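Long-range contacts in peptidoglycan glycosyltransferase (Burkholderia ambifaria, PDB 5UY7), which belongs to the penicillin-binding proteins and has a transpeptidase-type domain of the beta-lactamase clan: residues 453-457 and 529-535; 450-454 and 513-517; 435-439 and 484-490. All blocks are in the same frame, centred on the assembly; numbering follows the deposited sequence.

Contact 1. Residues 453-457 and 529-535. With SO4 (sulfate ion), chain F.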
loop_
_atom_site.group_PDB
_atom_site.type_symbol
_atom_site.label_atom_id
_atom_site.label_comp_id
_atom_site.label_asym_id
_atom_site.label_seq_id
_atom_site.Cartn_x
_atom_site.Cartn_y
_atom_site.Cartn_z
ATOM N N VAL A 453 -13.954 -6.075 4.665
ATOM C CA VAL A 453 -15.153 -5.578 3.989
ATOM C C VAL A 453 -16.197 -6.685 3.979
ATOM O O VAL A 453 -16.044 -7.670 3.238
ATOM C CB VAL A 453 -14.828 -5.121 2.554
ATOM C CG1 VAL A 453 -16.100 -4.724 1.814
ATOM C CG2 VAL A 453 -13.808 -3.993 2.556
ATOM N N PRO A 454 -17.261 -6.579 4.772
ATOM C CA PRO A 454 -18.277 -7.639 4.795
ATOM C C PRO A 454 -18.790 -7.947 3.394
ATOM O O PRO A 454 -19.192 -7.047 2.644
ATOM C CB PRO A 454 -19.375 -7.050 5.689
ATOM C CG PRO A 454 -18.625 -6.095 6.598
ATOM C CD PRO A 454 -17.547 -5.499 5.734
ATOM N N GLY A 455 -18.737 -9.231 3.032
ATOM C CA GLY A 455 -19.222 -9.690 1.748
ATOM C C GLY A 455 -18.185 -9.783 0.644
ATOM O O GLY A 455 -18.493 -10.336 -0.420
ATOM N N TYR A 456 -16.980 -9.258 0.847
ATOM C CA TYR A 456 -15.992 -9.209 -0.225
ATOM C C TYR A 456 -14.627 -9.629 0.282
ATOM O O TYR A 456 -14.177 -9.155 1.328
ATOM C CB TYR A 456 -15.889 -7.798 -0.817
ATOM C CG TYR A 456 -17.145 -7.368 -1.515
ATOM C CD1 TYR A 456 -17.363 -7.697 -2.848
ATOM C CD2 TYR A 456 -18.133 -6.660 -0.841
ATOM C CE1 TYR A 456 -18.509 -7.319 -3.491
ATOM C CE2 TYR A 456 -19.303 -6.277 -1.480
ATOM C CZ TYR A 456 -19.481 -6.607 -2.810
ATOM O OH TYR A 456 -20.630 -6.227 -3.459
ATOM N N ARG A 457 -13.952 -10.476 -0.488
ATOM C CA ARG A 457 -12.538 -10.712 -0.247
ATOM C C ARG A 457 -11.737 -9.480 -0.630
ATOM O O ARG A 457 -11.829 -9.012 -1.769
ATOM C CB ARG A 457 -12.066 -11.915 -1.054
ATOM C CG ARG A 457 -12.722 -13.209 -0.595
ATOM C CD ARG A 457 -12.430 -14.331 -1.565
ATOM N NE ARG A 457 -10.994 -14.490 -1.793
ATOM C CZ ARG A 457 -10.490 -15.314 -2.705
ATOM N NH1 ARG A 457 -11.298 -16.049 -3.454
ATOM N NH2 ARG A 457 -9.167 -15.389 -2.872
ATOM N N VAL A 529 -20.601 -5.159 -8.167
ATOM C CA VAL A 529 -19.710 -6.315 -8.009
ATOM C C VAL A 529 -20.394 -7.333 -7.110
ATOM O O VAL A 529 -20.823 -6.982 -5.999
ATOM C CB VAL A 529 -18.377 -5.885 -7.419
ATOM C CG1 VAL A 529 -17.487 -7.113 -7.204
ATOM C CG2 VAL A 529 -17.715 -4.841 -8.312
ATOM N N PRO A 530 -20.546 -8.580 -7.536
ATOM C CA PRO A 530 -21.220 -9.557 -6.689
ATOM C C PRO A 530 -20.379 -9.854 -5.462
ATOM O O PRO A 530 -19.152 -10.005 -5.569
ATOM C CB PRO A 530 -21.345 -10.795 -7.593
ATOM C CG PRO A 530 -21.019 -10.319 -8.982
ATOM C CD PRO A 530 -20.095 -9.161 -8.810
ATOM N N PRO A 531 -20.999 -9.925 -4.287
ATOM C CA PRO A 531 -20.280 -10.395 -3.100
ATOM C C PRO A 531 -19.655 -11.751 -3.370
ATOM O O PRO A 531 -20.227 -12.589 -4.074
ATOM C CB PRO A 531 -21.374 -10.480 -2.031
ATOM C CG PRO A 531 -22.417 -9.499 -2.491
ATOM C CD PRO A 531 -22.404 -9.594 -3.986
ATOM N N ASN A 532 -18.459 -11.964 -2.820
ATOM C CA ASN A 532 -17.785 -13.241 -3.012
ATOM C C ASN A 532 -17.248 -13.806 -1.703
ATOM O O ASN A 532 -16.377 -14.688 -1.719
ATOM C CB ASN A 532 -16.680 -13.134 -4.071
ATOM C CG ASN A 532 -15.476 -12.346 -3.602
ATOM O OD1 ASN A 532 -15.536 -11.619 -2.618
ATOM N ND2 ASN A 532 -14.360 -12.488 -4.326
ATOM N N MET A 533 -17.799 -13.373 -0.569
ATOM C CA MET A 533 -17.414 -13.901 0.729
ATOM C C MET A 533 -18.677 -13.939 1.582
ATOM O O MET A 533 -19.433 -12.951 1.601
ATOM C CB MET A 533 -16.353 -12.996 1.355
ATOM C CG MET A 533 -15.702 -13.478 2.622
ATOM S SD MET A 533 -14.491 -12.229 3.112
ATOM C CE MET A 533 -13.019 -13.229 3.308
ATOM N N PRO A 534 -18.942 -15.032 2.289
ATOM C CA PRO A 534 -20.119 -15.074 3.161
ATOM C C PRO A 534 -19.980 -14.098 4.317
ATOM O O PRO A 534 -18.880 -13.702 4.709
ATOM C CB PRO A 534 -20.152 -16.522 3.662
ATOM C CG PRO A 534 -19.294 -17.287 2.709
ATOM C CD PRO A 534 -18.240 -16.325 2.251
ATOM N N ILE A 535 -21.129 -13.711 4.864
ATOM C CA ILE A 535 -21.176 -12.855 6.043
ATOM C C ILE A 535 -21.142 -13.701 7.309
ATOM O O ILE A 535 -20.129 -14.324 7.627
ATOM C CB ILE A 535 -22.426 -11.963 6.034
ATOM C CG1 ILE A 535 -22.476 -11.110 4.766
ATOM C CG2 ILE A 535 -22.457 -11.088 7.277
ATOM C CD1 ILE A 535 -21.593 -9.885 4.805
HETATM S S SO4 F . -24.410 -15.094 2.722
HETATM O O1 SO4 F . -24.768 -14.984 1.309
HETATM O O2 SO4 F . -23.866 -16.425 2.987
HETATM O O3 SO4 F . -25.603 -14.888 3.541
HETATM O O4 SO4 F . -23.411 -14.082 3.059
HETATM O O HOH W 1 -17.720 -11.094 4.788
HETATM O O HOH W 2 -14.433 -16.339 -3.175
#

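Contact 2. Residues 450-454 and 513-517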
loop_
_atom_site.group_PDB
_atom_site.type_symbol
_atom_site.label_atom_id
_atom_site.label_comp_id
_atom_site.label_asym_id
_atom_site.label_seq_id
_atom_site.Cartn_x
_atom_site.Cartn_y
_atom_site.Cartn_z
ATOM N N ASP A 450 -9.945 -4.432 11.042
ATOM C CA ASP A 450 -10.869 -3.325 10.823
ATOM C C ASP A 450 -10.916 -2.882 9.370
ATOM O O ASP A 450 -11.767 -2.047 9.024
ATOM C CB ASP A 450 -10.497 -2.127 11.705
ATOM C CG ASP A 450 -10.846 -2.342 13.168
ATOM O OD1 ASP A 450 -11.327 -3.440 13.518
ATOM O OD2 ASP A 450 -10.646 -1.406 13.970
ATOM N N ALA A 451 -10.036 -3.404 8.519
ATOM C CA ALA A 451 -10.079 -3.114 7.091
ATOM C C ALA A 451 -10.856 -4.156 6.306
ATOM O O ALA A 451 -11.020 -4.001 5.092
ATOM C CB ALA A 451 -8.660 -2.993 6.531
ATOM N N ALA A 452 -11.326 -5.212 6.959
ATOM C CA ALA A 452 -12.173 -6.185 6.292
ATOM C C ALA A 452 -13.434 -5.516 5.756
ATOM O O ALA A 452 -13.934 -4.542 6.325
ATOM C CB ALA A 452 -12.564 -7.301 7.256
ATOM N N VAL A 453 -13.954 -6.075 4.665
ATOM C CA VAL A 453 -15.153 -5.578 3.989
ATOM C C VAL A 453 -16.197 -6.685 3.979
ATOM O O VAL A 453 -16.044 -7.670 3.238
ATOM C CB VAL A 453 -14.828 -5.121 2.554
ATOM C CG1 VAL A 453 -16.100 -4.724 1.814
ATOM C CG2 VAL A 453 -13.808 -3.993 2.556
ATOM N N PRO A 454 -17.261 -6.579 4.772
ATOM C CA PRO A 454 -18.277 -7.639 4.795
ATOM C C PRO A 454 -18.790 -7.947 3.394
ATOM O O PRO A 454 -19.192 -7.047 2.644
ATOM C CB PRO A 454 -19.375 -7.050 5.689
ATOM C CG PRO A 454 -18.625 -6.095 6.598
ATOM C CD PRO A 454 -17.547 -5.499 5.734
ATOM N N GLY A 513 -8.066 1.827 8.501
ATOM C CA GLY A 513 -8.692 0.622 8.004
ATOM C C GLY A 513 -10.176 0.760 7.717
ATOM O O GLY A 513 -10.658 0.383 6.644
ATOM N N PRO A 514 -10.940 1.290 8.673
ATOM C CA PRO A 514 -12.382 1.439 8.431
ATOM C C PRO A 514 -12.711 2.380 7.291
ATOM O O PRO A 514 -13.763 2.219 6.664
ATOM C CB PRO A 514 -12.906 1.970 9.770
ATOM C CG PRO A 514 -11.926 1.427 10.769
ATOM C CD PRO A 514 -10.605 1.538 10.089
ATOM N N VAL A 515 -11.854 3.369 7.015
ATOM C CA VAL A 515 -12.085 4.244 5.870
ATOM C C VAL A 515 -11.871 3.478 4.572
ATOM O O VAL A 515 -12.663 3.578 3.629
ATOM C CB VAL A 515 -11.174 5.482 5.936
ATOM C CG1 VAL A 515 -11.589 6.475 4.843
ATOM C CG2 VAL A 515 -11.229 6.115 7.307
ATOM N N PHE A 516 -10.766 2.729 4.487
ATOM C CA PHE A 516 -10.570 1.840 3.348
ATOM C C PHE A 516 -11.773 0.919 3.173
ATOM O O PHE A 516 -12.306 0.762 2.063
ATOM C CB PHE A 516 -9.292 1.007 3.525
ATOM C CG PHE A 516 -9.236 -0.194 2.609
ATOM C CD1 PHE A 516 -8.722 -0.076 1.322
ATOM C CD2 PHE A 516 -9.735 -1.432 3.020
ATOM C CE1 PHE A 516 -8.686 -1.158 0.468
ATOM C CE2 PHE A 516 -9.711 -2.530 2.157
ATOM C CZ PHE A 516 -9.178 -2.391 0.888
ATOM N N SER A 517 -12.205 0.294 4.268
ATOM C CA SER A 517 -13.280 -0.687 4.186
ATOM C C SER A 517 -14.561 -0.056 3.661
ATOM O O SER A 517 -15.234 -0.617 2.789
ATOM C CB SER A 517 -13.531 -1.306 5.558
ATOM O OG SER A 517 -14.710 -2.096 5.531
#

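Contact 3. Residues 435-439 and 484-490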
loop_
_atom_site.group_PDB
_atom_site.type_symbol
_atom_site.label_atom_id
_atom_site.label_comp_id
_atom_site.label_asym_id
_atom_site.label_seq_id
_atom_site.Cartn_x
_atom_site.Cartn_y
_atom_site.Cartn_z
ATOM N N ARG A 435 -1.051 -11.186 -3.400
ATOM C CA ARG A 435 -2.461 -10.872 -3.166
ATOM C C ARG A 435 -3.063 -11.836 -2.153
ATOM O O ARG A 435 -3.840 -11.421 -1.279
ATOM C CB ARG A 435 -3.248 -10.899 -4.477
ATOM C CG ARG A 435 -2.944 -9.696 -5.400
ATOM C CD ARG A 435 -4.029 -9.471 -6.459
ATOM N NE ARG A 435 -4.284 -10.639 -7.292
ATOM C CZ ARG A 435 -3.555 -10.993 -8.346
ATOM N NH1 ARG A 435 -2.491 -10.285 -8.703
ATOM N NH2 ARG A 435 -3.894 -12.065 -9.047
ATOM N N THR A 436 -2.704 -13.127 -2.246
ATOM C CA THR A 436 -3.147 -14.102 -1.250
ATOM C C THR A 436 -2.680 -13.695 0.144
ATOM O O THR A 436 -3.455 -13.755 1.114
ATOM C CB THR A 436 -2.637 -15.499 -1.635
ATOM O OG1 THR A 436 -3.229 -15.887 -2.886
ATOM C CG2 THR A 436 -2.974 -16.557 -0.560
ATOM N N MET A 437 -1.425 -13.248 0.262
ATOM C CA MET A 437 -0.920 -12.809 1.561
ATOM C C MET A 437 -1.656 -11.569 2.053
ATOM O O MET A 437 -1.922 -11.436 3.254
ATOM C CB MET A 437 0.581 -12.541 1.472
ATOM C CG MET A 437 1.384 -13.781 1.109
ATOM S SD MET A 437 3.103 -13.295 0.869
ATOM C CE MET A 437 3.826 -14.861 0.355
ATOM N N LEU A 438 -1.985 -10.649 1.147
ATOM C CA LEU A 438 -2.668 -9.425 1.574
ATOM C C LEU A 438 -4.049 -9.719 2.153
ATOM O O LEU A 438 -4.516 -8.986 3.029
ATOM C CB LEU A 438 -2.792 -8.447 0.406
ATOM C CG LEU A 438 -1.504 -7.767 -0.064
ATOM C CD1 LEU A 438 -1.827 -6.870 -1.252
ATOM C CD2 LEU A 438 -0.827 -6.955 1.051
ATOM N N GLU A 439 -4.721 -10.769 1.670
ATOM C CA GLU A 439 -6.003 -11.145 2.264
ATOM C C GLU A 439 -5.849 -11.544 3.724
ATOM O O GLU A 439 -6.767 -11.322 4.528
ATOM C CB GLU A 439 -6.642 -12.308 1.504
ATOM C CG GLU A 439 -7.102 -11.991 0.116
ATOM C CD GLU A 439 -7.952 -13.119 -0.472
ATOM O OE1 GLU A 439 -9.017 -13.431 0.098
ATOM O OE2 GLU A 439 -7.514 -13.707 -1.477
ATOM N N MET A 484 -6.884 -3.361 -2.065
ATOM C CA MET A 484 -7.495 -3.628 -3.367
ATOM C C MET A 484 -8.658 -4.589 -3.172
ATOM O O MET A 484 -8.729 -5.298 -2.167
ATOM C CB MET A 484 -6.455 -4.195 -4.343
ATOM C CG MET A 484 -5.852 -5.538 -3.863
ATOM S SD MET A 484 -4.338 -6.029 -4.725
ATOM C CE MET A 484 -3.195 -4.805 -4.048
ATOM N N ALA A 485 -9.593 -4.585 -4.127
ATOM C CA ALA A 485 -10.834 -5.337 -3.975
ATOM C C ALA A 485 -11.442 -5.566 -5.349
ATOM O O ALA A 485 -11.335 -4.696 -6.212
ATOM C CB ALA A 485 -11.835 -4.575 -3.089
ATOM N N PRO A 486 -12.102 -6.703 -5.578
ATOM C CA PRO A 486 -12.207 -7.865 -4.699
ATOM C C PRO A 486 -11.106 -8.846 -5.056
ATOM O O PRO A 486 -10.695 -8.898 -6.211
ATOM C CB PRO A 486 -13.585 -8.435 -5.037
ATOM C CG PRO A 486 -13.761 -8.121 -6.493
ATOM C CD PRO A 486 -12.971 -6.846 -6.763
ATOM N N MET A 487 -10.656 -9.617 -4.108
ATOM C CA MET A 487 -9.721 -10.671 -4.448
ATOM C C MET A 487 -10.488 -11.864 -5.014
ATOM O O MET A 487 -11.671 -12.057 -4.698
ATOM C CB MET A 487 -8.934 -11.080 -3.208
ATOM C CG MET A 487 -8.160 -9.934 -2.567
ATOM S SD MET A 487 -6.799 -9.372 -3.612
ATOM C CE MET A 487 -5.715 -8.682 -2.344
ATOM N N PRO A 488 -9.838 -12.700 -5.842
ATOM C CA PRO A 488 -8.411 -12.647 -6.186
ATOM C C PRO A 488 -8.068 -11.778 -7.386
ATOM O O PRO A 488 -6.880 -11.620 -7.681
ATOM C CB PRO A 488 -8.097 -14.092 -6.511
ATOM C CG PRO A 488 -9.349 -14.553 -7.183
ATOM C CD PRO A 488 -10.487 -13.882 -6.433
ATOM N N ASN A 489 -9.074 -11.235 -8.073
ATOM C CA ASN A 489 -8.861 -10.440 -9.283
ATOM C C ASN A 489 -9.412 -9.039 -9.054
ATOM O O ASN A 489 -10.545 -8.729 -9.454
ATOM C CB ASN A 489 -9.511 -11.105 -10.494
ATOM C CG ASN A 489 -8.932 -12.474 -10.768
ATOM O OD1 ASN A 489 -7.713 -12.655 -10.753
ATOM N ND2 ASN A 489 -9.799 -13.448 -10.988
ATOM N N PRO A 490 -8.633 -8.153 -8.444
ATOM C CA PRO A 490 -9.209 -6.879 -8.004
ATOM C C PRO A 490 -9.587 -5.966 -9.152
ATOM O O PRO A 490 -8.983 -5.972 -10.234
ATOM C CB PRO A 490 -8.109 -6.252 -7.139
ATOM C CG PRO A 490 -6.865 -7.029 -7.432
ATOM C CD PRO A 490 -7.275 -8.375 -7.913
#

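Contact 1. Residues 453-457 and 529-535
The backbones of 453-457 and 529-535 come closest at G455 and M533, whose CA atoms lie 4.7 Å apart, where a type II beta turn from V453 to Y456 meets the last modelled segment. The turn is closed by Y456 N bonding to V453 O. G455 holds a positive phi of 94°, the usual glycine corner of such a turn. Its carbonyl O takes the amide of N532 at 2.9 Å from N to O, plus a weak bond from the amide of M533. G455 CA points a hydrogen at M533 O.

Y456 OH donates to V529 O at 2.7 Å, and that oxygen sits at the ring edge. P531 CA lies over one ring face, 4.0 Å from the ring centroid, in a CH-pi contact. N532 turns its amide back to the turn, with CG between its backbone N and carbonyl carbon (chi1 71°). This lets OD1 accept from R457 N at 2.9 Å in a nearly straight bond of 170°. N532 ND2 bonds to M487 O. The R457 guanidinium lies close to parallel with this amide and forms a salt bridge with E439. I535 CD1 packs on P454 CB at 3.7 Å. A water joins G455 N to P534 O, and a sulfate, probably from the crystallisation liquor, accepts from I535 N.

This surface contact joins a loop of the transpeptidase-type domain to the proline-rich segment after helix 509-526. Backbone and side-chain bonds share the work, two each, one backbone bond being weak. They satisfy backbone polar groups where neither segment has regular secondary structure.

Contact 2. Residues 450-454 and 513-517
D450 and P514 meet where the end of a 3-10 segment, at 450-451, runs up against helix 509-526. D450 CB rests on the pyrrolidine ring, 3.9 Å from P514 CG. The D450 carbonyl O faces P514 as well, and P514 CA offers it a long CH contact.

A451 makes the nearest backbone approach, its CA lying 4.1 Å from G513 CA. G513 carries no side chain, so the two backbones can close up here. A451 CA points its hydrogen at G513 O. That oxygen also accepts S517 N within the helix. A451 CB packs against F516 CD2 at 4.0 Å. The A451 carbonyl O comes to the edge of the F516 ring, 3.5 Å from CE2 and close to the ring plane. This buried oxygen has no hydrogen-bond partner in the model, so the polarised ring edge is probably a partial substitute.

A452 supplies the direct hydrogen bond. S517 OG donates to A452 O at 2.7 Å, approaching 34° from the carbonyl plane. The S517 hydroxyl extends away from its own backbone N (chi1 171°), which carries it across to the loop.

V453 sends CG2 toward the helix. This methyl lies 3.6 Å from S517 OG and more loosely against F516 CE2. P454 is at the margin, its CD some way from the same hydroxyl.

F516 continues inward, meeting the F481 ring and packing on V494 and V496. The loop between helix 428-442 and strand 459-466 thus lies along helix 509-526, which packs through V515 and F516 on strand 492-499 of the antiparallel sheet.

Contact 3. Residues 435-439 and 484-490
P488 O is gripped twice by the guanidinium of R435. The main bond comes from R435 NE, 2.8 Å from P488 O, with an N-H...O angle of 140°. R435 NH2 adds a weak one at 3.3 Å to the same oxygen. The oxygen lies near the guanidinium edge, 25° out of its plane as NE sees it. The R435 chain bends at chi3 (-56°), which swings its head toward the loop. R435 NH1 holds the head a second time by bonding to I400 O.

R435 CD lies 3.7 Å from P490 CD. M484 comes across the R435 chain at about a right angle, with SD beside CG and CD. M484 also reaches the next turn of helix 428-442, where its CE touches L438 CD1 at 3.7 Å.

M487 lies against the helix, between R435 and E439. Its chain turns at chi2, and its CE ends 3.5 Å from R435 O, close to R435 CB and L438 CB. E439 and M487 run past each other in opposite directions, with CG 3.5 Å from CG. E439 OE2 lies beside M487 CB while its salt bridge goes to R457.

Two cis peptides, before P486 and before P488, shape the loop that follows strand 477-485. The contact packs helix 428-442 on this strand and loop within the transpeptidase-type domain, with L438 also touching P274 of helix 273-282. Two methionines fill the hydrophobic side, while R435 ties the P488 carbonyl to the helix. P488 O is a neutral acceptor; D403 adds a long, weak ion pair that would probably offset part of the charge.

Overall arrangement
Contact 1 is the surface contact of the three; contacts 2 and 3 are partly buried and nearer the centre of the chain. Contacts 1 and 2 share V453 and P454, so a single loop meets helix 509-526 and then the last modelled segment. Contact 3 instead joins helix 428-442 to the end of strand 477-485. It still meets contact 1 through the R457-E439 salt bridge and a probable hydrogen bond from M487 N to R457 O. In contact 2, CE1 of the F516 ring touches the backbone N of M484. Chemistry follows place: backbone and side-chain hydrogen bonds with waters outside, one hydroxyl bond with apolar packing in contact 2, methionines and a buried arginine in contact 3.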